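Side-chain contacts in beta-galactosidase (Geobacillus stearothermophilus, PDB 4OIF), which probably hydrolyses terminal non-reducing beta-D-galactose residues in beta-D-galactosides, as a zinc-containing member of glycoside hydrolase family 42: residues 445-448 / 449-453; 599-602 / 603-606. One frame throughout, in Å; residues are numbered along the deposited sequence.

How the contacts relate
The chain reaches contact 1 first, in the last turns of helix 438-451 and the Schellman motif that ends it, and contact 2 some 150 residues later, in the first turns of helix 600-613. Each is local, within one continuous stretch, so neither encloses a long loop; they follow in series and do not cross. Both belong to the trimerisation domain, and their centres lie about 10 Å apart because the two helices pack against each other. Two salt bridges join them, E451 OE1 to R604 NE at 2.7 Å and R447 NE to D600 OD1 at 3.0 Å, while P448 rests on H603 and the rings of H445 and H603 meet.

Contact 1. Residues 445-448 / 449-453; sequences HYRP and FWERD
Y446 and W450, one helical turn apart, supply the aromatic packing. The phenol slants across the five-membered ring of the indole, the planes 32° apart, neither stacked nor edge-to-face; Y446 CE2 lies 3.7 Å from W450 CD1, and Y446 OH also borders that carbon. Both side chains leave the helix with CG opposite the backbone N (chi1 -180° and -168°), which sends them to the same side, against helix 296-312. Tyrosine suits the place because its hydroxyl bonds D308 beyond the apolar contact; a leucine here would probably leave D308 without this partner and W450 CD1 less well packed.

Among the charged pairs, R447 and E451 are bound only loosely. E451 OE2 lies at the guanidinium edge, 3.9 Å from R447 NH1, a long salt bridge, and rests 3.4 Å from R447 CG. Their stronger partners are D600 for R447 and R604 for E451, both on the adjoining helix 600-613; R447 NH1 also pairs with D298.

Backbone bonds carry helix 438-451 to its end: W450 N to Y446 O is 3.1 Å, E451 N to R447 O 2.9 Å. P448, lacking an N-H, kinks the helix, and D453, with positive phi, closes it in a Schellman motif.

Carbonyl oxygens meet F449 at its ring edge, H445 O 3.4 Å from F449 CD2; phenylalanine suits, its C-H groups facing them, its apolar ring against L470 and I472.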
loop_
_atom_site.group_PDB
_atom_site.type_symbol
_atom_site.label_atom_id
_atom_site.label_comp_id
_atom_site.label_asym_id
_atom_site.label_seq_id
_atom_site.Cartn_x
_atom_site.Cartn_y
_atom_site.Cartn_z
ATOM N N HIS A 445 6.639 24.644 17.708
ATOM C CA HIS A 445 7.050 25.959 18.193
ATOM C C HIS A 445 5.950 26.650 19.011
ATOM O O HIS A 445 6.223 27.464 19.893
ATOM C CB HIS A 445 7.524 26.801 17.017
ATOM C CG HIS A 445 8.840 26.333 16.478
ATOM N ND1 HIS A 445 10.021 27.005 16.706
ATOM C CD2 HIS A 445 9.169 25.208 15.796
ATOM C CE1 HIS A 445 11.015 26.338 16.148
ATOM N NE2 HIS A 445 10.526 25.245 15.590
ATOM N N TYR A 446 4.712 26.269 18.749
ATOM C CA TYR A 446 3.573 26.706 19.534
ATOM C C TYR A 446 3.625 26.151 20.958
ATOM O O TYR A 446 3.230 26.826 21.913
ATOM C CB TYR A 446 2.310 26.251 18.814
ATOM C CG TYR A 446 0.961 26.580 19.412
ATOM C CD1 TYR A 446 0.405 27.840 19.261
ATOM C CD2 TYR A 446 0.193 25.590 20.022
ATOM C CE1 TYR A 446 -0.858 28.130 19.751
ATOM C CE2 TYR A 446 -1.080 25.863 20.511
ATOM C CZ TYR A 446 -1.604 27.141 20.371
ATOM O OH TYR A 446 -2.872 27.432 20.858
ATOM N N ARG A 447 4.118 24.917 21.086
ATOM C CA ARG A 447 4.036 24.167 22.341
ATOM C C ARG A 447 4.421 24.951 23.619
ATOM O O ARG A 447 3.650 24.963 24.571
ATOM C CB ARG A 447 4.882 22.887 22.256
ATOM C CG ARG A 447 4.903 22.104 23.570
ATOM C CD ARG A 447 5.951 21.017 23.578
ATOM N NE ARG A 447 5.703 20.048 22.519
ATOM C CZ ARG A 447 4.791 19.083 22.605
ATOM N NH1 ARG A 447 4.053 18.963 23.704
ATOM N NH2 ARG A 447 4.616 18.236 21.599
ATOM N N PRO A 448 5.597 25.606 23.651
ATOM C CA PRO A 448 5.934 26.304 24.901
ATOM C C PRO A 448 4.963 27.426 25.253
ATOM O O PRO A 448 4.741 27.684 26.430
ATOM C CB PRO A 448 7.336 26.876 24.622
ATOM C CG PRO A 448 7.882 26.035 23.536
ATOM C CD PRO A 448 6.694 25.696 22.671
ATOM N N PHE A 449 4.380 28.074 24.253
ATOM C CA PHE A 449 3.450 29.178 24.508
ATOM C C PHE A 449 2.117 28.642 25.025
ATOM O O PHE A 449 1.515 29.217 25.930
ATOM C CB PHE A 449 3.285 30.023 23.240
ATOM C CG PHE A 449 4.565 30.701 22.830
ATOM C CD1 PHE A 449 4.874 31.970 23.300
ATOM C CD2 PHE A 449 5.503 30.034 22.049
ATOM C CE1 PHE A 449 6.072 32.581 22.969
ATOM C CE2 PHE A 449 6.704 30.635 21.709
ATOM C CZ PHE A 449 6.990 31.911 22.168
ATOM N N TRP A 450 1.690 27.510 24.480
ATOM C CA TRP A 450 0.504 26.827 24.969
ATOM C C TRP A 450 0.725 26.397 26.415
ATOM O O TRP A 450 -0.146 26.578 27.256
ATOM C CB TRP A 450 0.171 25.612 24.087
ATOM C CG TRP A 450 -1.194 25.014 24.341
ATOM C CD1 TRP A 450 -2.402 25.499 23.910
ATOM C CD2 TRP A 450 -1.483 23.820 25.076
ATOM N NE1 TRP A 450 -3.425 24.681 24.337
ATOM C CE2 TRP A 450 -2.886 23.642 25.051
ATOM C CE3 TRP A 450 -0.693 22.886 25.757
ATOM C CZ2 TRP A 450 -3.513 22.567 25.687
ATOM C CZ3 TRP A 450 -1.314 21.822 26.380
ATOM C CH2 TRP A 450 -2.714 21.671 26.346
ATOM N N GLU A 451 1.903 25.842 26.696
ATOM C CA GLU A 451 2.223 25.349 28.033
ATOM C C GLU A 451 2.301 26.493 29.055
ATOM O O GLU A 451 2.194 26.262 30.255
ATOM C CB GLU A 451 3.537 24.541 28.009
ATOM C CG GLU A 451 3.403 23.155 27.376
ATOM C CD GLU A 451 4.700 22.355 27.335
ATOM O OE1 GLU A 451 5.727 22.868 27.805
ATOM O OE2 GLU A 451 4.700 21.210 26.819
ATOM N N ARG A 452 2.460 27.720 28.567
ATOM C CA ARG A 452 2.535 28.898 29.415
ATOM C C ARG A 452 1.278 29.770 29.333
ATOM O O ARG A 452 1.209 30.829 29.961
ATOM C CB ARG A 452 3.750 29.738 29.032
ATOM C CG ARG A 452 5.072 29.119 29.399
ATOM C CD ARG A 452 5.386 29.351 30.853
ATOM N NE ARG A 452 6.760 28.974 31.144
ATOM C CZ ARG A 452 7.108 28.021 32.000
ATOM N NH1 ARG A 452 6.173 27.351 32.662
ATOM N NH2 ARG A 452 8.392 27.745 32.195
ATOM N N ASP A 453 0.306 29.346 28.537
ATOM C CA ASP A 453 -0.963 30.055 28.444
ATOM C C ASP A 453 -0.740 31.438 27.856
ATOM O O ASP A 453 -1.439 32.398 28.179
ATOM C CB ASP A 453 -1.628 30.139 29.821
ATOM C CG ASP A 453 -1.723 28.784 30.491
ATOM O OD1 ASP A 453 -2.069 27.808 29.795
ATOM O OD2 ASP A 453 -1.421 28.682 31.696
#

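Contact 2. Residues 599-602 / 603-606; sequences EDQF and HRDF
Q601 reaches R604 and D605 at once, because its chain bends at chi2 (55°) and sets the amide between the guanidinium of the one and the carboxylate of the other. A glutamine can serve both: its oxygen accepts and its nitrogen donates. R604 NH1 gives a hydrogen to Q601 OE1 at 2.9 Å, the side chains crossing at about a right angle and the donor standing above the carbonyl plane. On the other branch Q601 NE2 donates to D605 OD1, also at 2.9 Å, meeting the carboxylate from above its plane. Both bonds are well bent at the hydrogen, but together they fix the rotation of the amide. D605 has a further partner in Y550 through OD2.

R604 runs extended from CG to NE and lays one face of its guanidinium over D600 CB. The carboxylate of D600 makes no direct salt bridge with it; a water instead donates to D600 OD2 and accepts from R604 NH2. Another water links D600 OD1 to H603 ND1. The strongest partners of D600 and R604 are R447 and E451 on helix 438-451.

These residues form the first turns of helix 600-613, whose opposite flank carries an aromatic cluster of F602, H603 and F606. F602 turns its edge toward the imidazole face of H603 in an offset edge-to-face pair, planes 77° apart. F606 lies beside F602 pointing the same way, the rings slid apart with little overlap; F606 CB sits over the F602 face, 4.2 Å from the ring centroid, a CH-pi contact, and F602 CZ approaches F606 CD1 to 3.7 Å. The two phenylalanines, apolar and flat, pack onto V581 and I594 of the neighbouring strands.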
loop_
_atom_site.group_PDB
_atom_site.type_symbol
_atom_site.label_atom_id
_atom_site.label_comp_id
_atom_site.label_asym_id
_atom_site.label_seq_id
_atom_site.Cartn_x
_atom_site.Cartn_y
_atom_site.Cartn_z
ATOM N N GLU A 599 14.660 18.640 20.383
ATOM C CA GLU A 599 13.638 18.178 21.328
ATOM C C GLU A 599 12.841 19.312 21.986
ATOM O O GLU A 599 13.254 20.472 21.969
ATOM C CB GLU A 599 14.292 17.339 22.414
ATOM C CG GLU A 599 15.397 18.082 23.150
ATOM C CD GLU A 599 15.931 17.293 24.325
ATOM O OE1 GLU A 599 17.149 17.007 24.347
ATOM O OE2 GLU A 599 15.130 16.958 25.220
ATOM N N ASP A 600 11.696 18.956 22.562
ATOM C CA ASP A 600 10.774 19.909 23.190
ATOM C C ASP A 600 11.420 20.871 24.190
ATOM O O ASP A 600 11.123 22.079 24.220
ATOM C CB ASP A 600 9.668 19.139 23.902
ATOM C CG ASP A 600 8.657 18.543 22.947
ATOM O OD1 ASP A 600 8.468 19.085 21.836
ATOM O OD2 ASP A 600 8.024 17.539 23.326
ATOM N N GLN A 601 12.301 20.322 25.013
ATOM C CA GLN A 601 12.898 21.079 26.094
ATOM C C GLN A 601 13.669 22.262 25.540
ATOM O O GLN A 601 13.712 23.327 26.168
ATOM C CB GLN A 601 13.816 20.192 26.946
ATOM C CG GLN A 601 14.199 20.822 28.275
ATOM C CD GLN A 601 12.972 21.231 29.077
ATOM O OE1 GLN A 601 11.995 20.482 29.159
ATOM N NE2 GLN A 601 13.004 22.436 29.648
ATOM N N PHE A 602 14.264 22.091 24.360
ATOM C CA PHE A 602 14.990 23.204 23.752
ATOM C C PHE A 602 14.067 24.374 23.514
ATOM O O PHE A 602 14.391 25.495 23.887
ATOM C CB PHE A 602 15.655 22.846 22.424
ATOM C CG PHE A 602 16.248 24.051 21.727
ATOM C CD1 PHE A 602 17.474 24.559 22.119
ATOM C CD2 PHE A 602 15.564 24.698 20.722
ATOM C CE1 PHE A 602 18.011 25.678 21.500
ATOM C CE2 PHE A 602 16.102 25.818 20.105
ATOM C CZ PHE A 602 17.323 26.304 20.496
ATOM N N HIS A 603 12.927 24.116 22.883
ATOM C CA HIS A 603 11.993 25.192 22.590
ATOM C C HIS A 603 11.467 25.793 23.882
ATOM O O HIS A 603 11.300 27.015 23.982
ATOM C CB HIS A 603 10.853 24.689 21.705
ATOM C CG HIS A 603 11.331 24.132 20.401
ATOM N ND1 HIS A 603 11.126 22.823 20.032
ATOM C CD2 HIS A 603 12.050 24.696 19.403
ATOM C CE1 HIS A 603 11.687 22.608 18.854
ATOM N NE2 HIS A 603 12.252 23.730 18.448
ATOM N N ARG A 604 11.239 24.943 24.878
ATOM C CA ARG A 604 10.825 25.451 26.173
ATOM C C ARG A 604 11.835 26.475 26.698
ATOM O O ARG A 604 11.460 27.594 27.030
ATOM C CB ARG A 604 10.643 24.311 27.166
ATOM C CG ARG A 604 9.444 23.427 26.870
ATOM C CD ARG A 604 9.082 22.590 28.086
ATOM N NE ARG A 604 8.093 21.583 27.753
ATOM C CZ ARG A 604 8.375 20.304 27.531
ATOM N NH1 ARG A 604 9.626 19.860 27.628
ATOM N NH2 ARG A 604 7.399 19.465 27.224
ATOM N N ASP A 605 13.116 26.118 26.726
ATOM C CA ASP A 605 14.140 26.996 27.300
ATOM C C ASP A 605 14.391 28.272 26.448
ATOM O O ASP A 605 14.427 29.416 26.963
ATOM C CB ASP A 605 15.430 26.192 27.502
ATOM C CG ASP A 605 15.256 25.020 28.506
ATOM O OD1 ASP A 605 14.250 24.982 29.240
ATOM O OD2 ASP A 605 16.128 24.132 28.577
ATOM N N PHE A 606 14.529 28.063 25.144
ATOM C CA PHE A 606 14.762 29.126 24.174
ATOM C C PHE A 606 13.663 30.187 24.250
ATOM O O PHE A 606 13.902 31.414 24.419
ATOM C CB PHE A 606 14.838 28.514 22.759
ATOM C CG PHE A 606 15.133 29.512 21.679
ATOM C CD1 PHE A 606 16.441 29.838 21.356
ATOM C CD2 PHE A 606 14.104 30.140 20.997
ATOM C CE1 PHE A 606 16.714 30.782 20.362
ATOM C CE2 PHE A 606 14.374 31.079 20.017
ATOM C CZ PHE A 606 15.687 31.399 19.702
HETATM O O HOH W 1 8.436 21.868 21.251
HETATM O O HOH W 2 7.715 16.840 26.063
#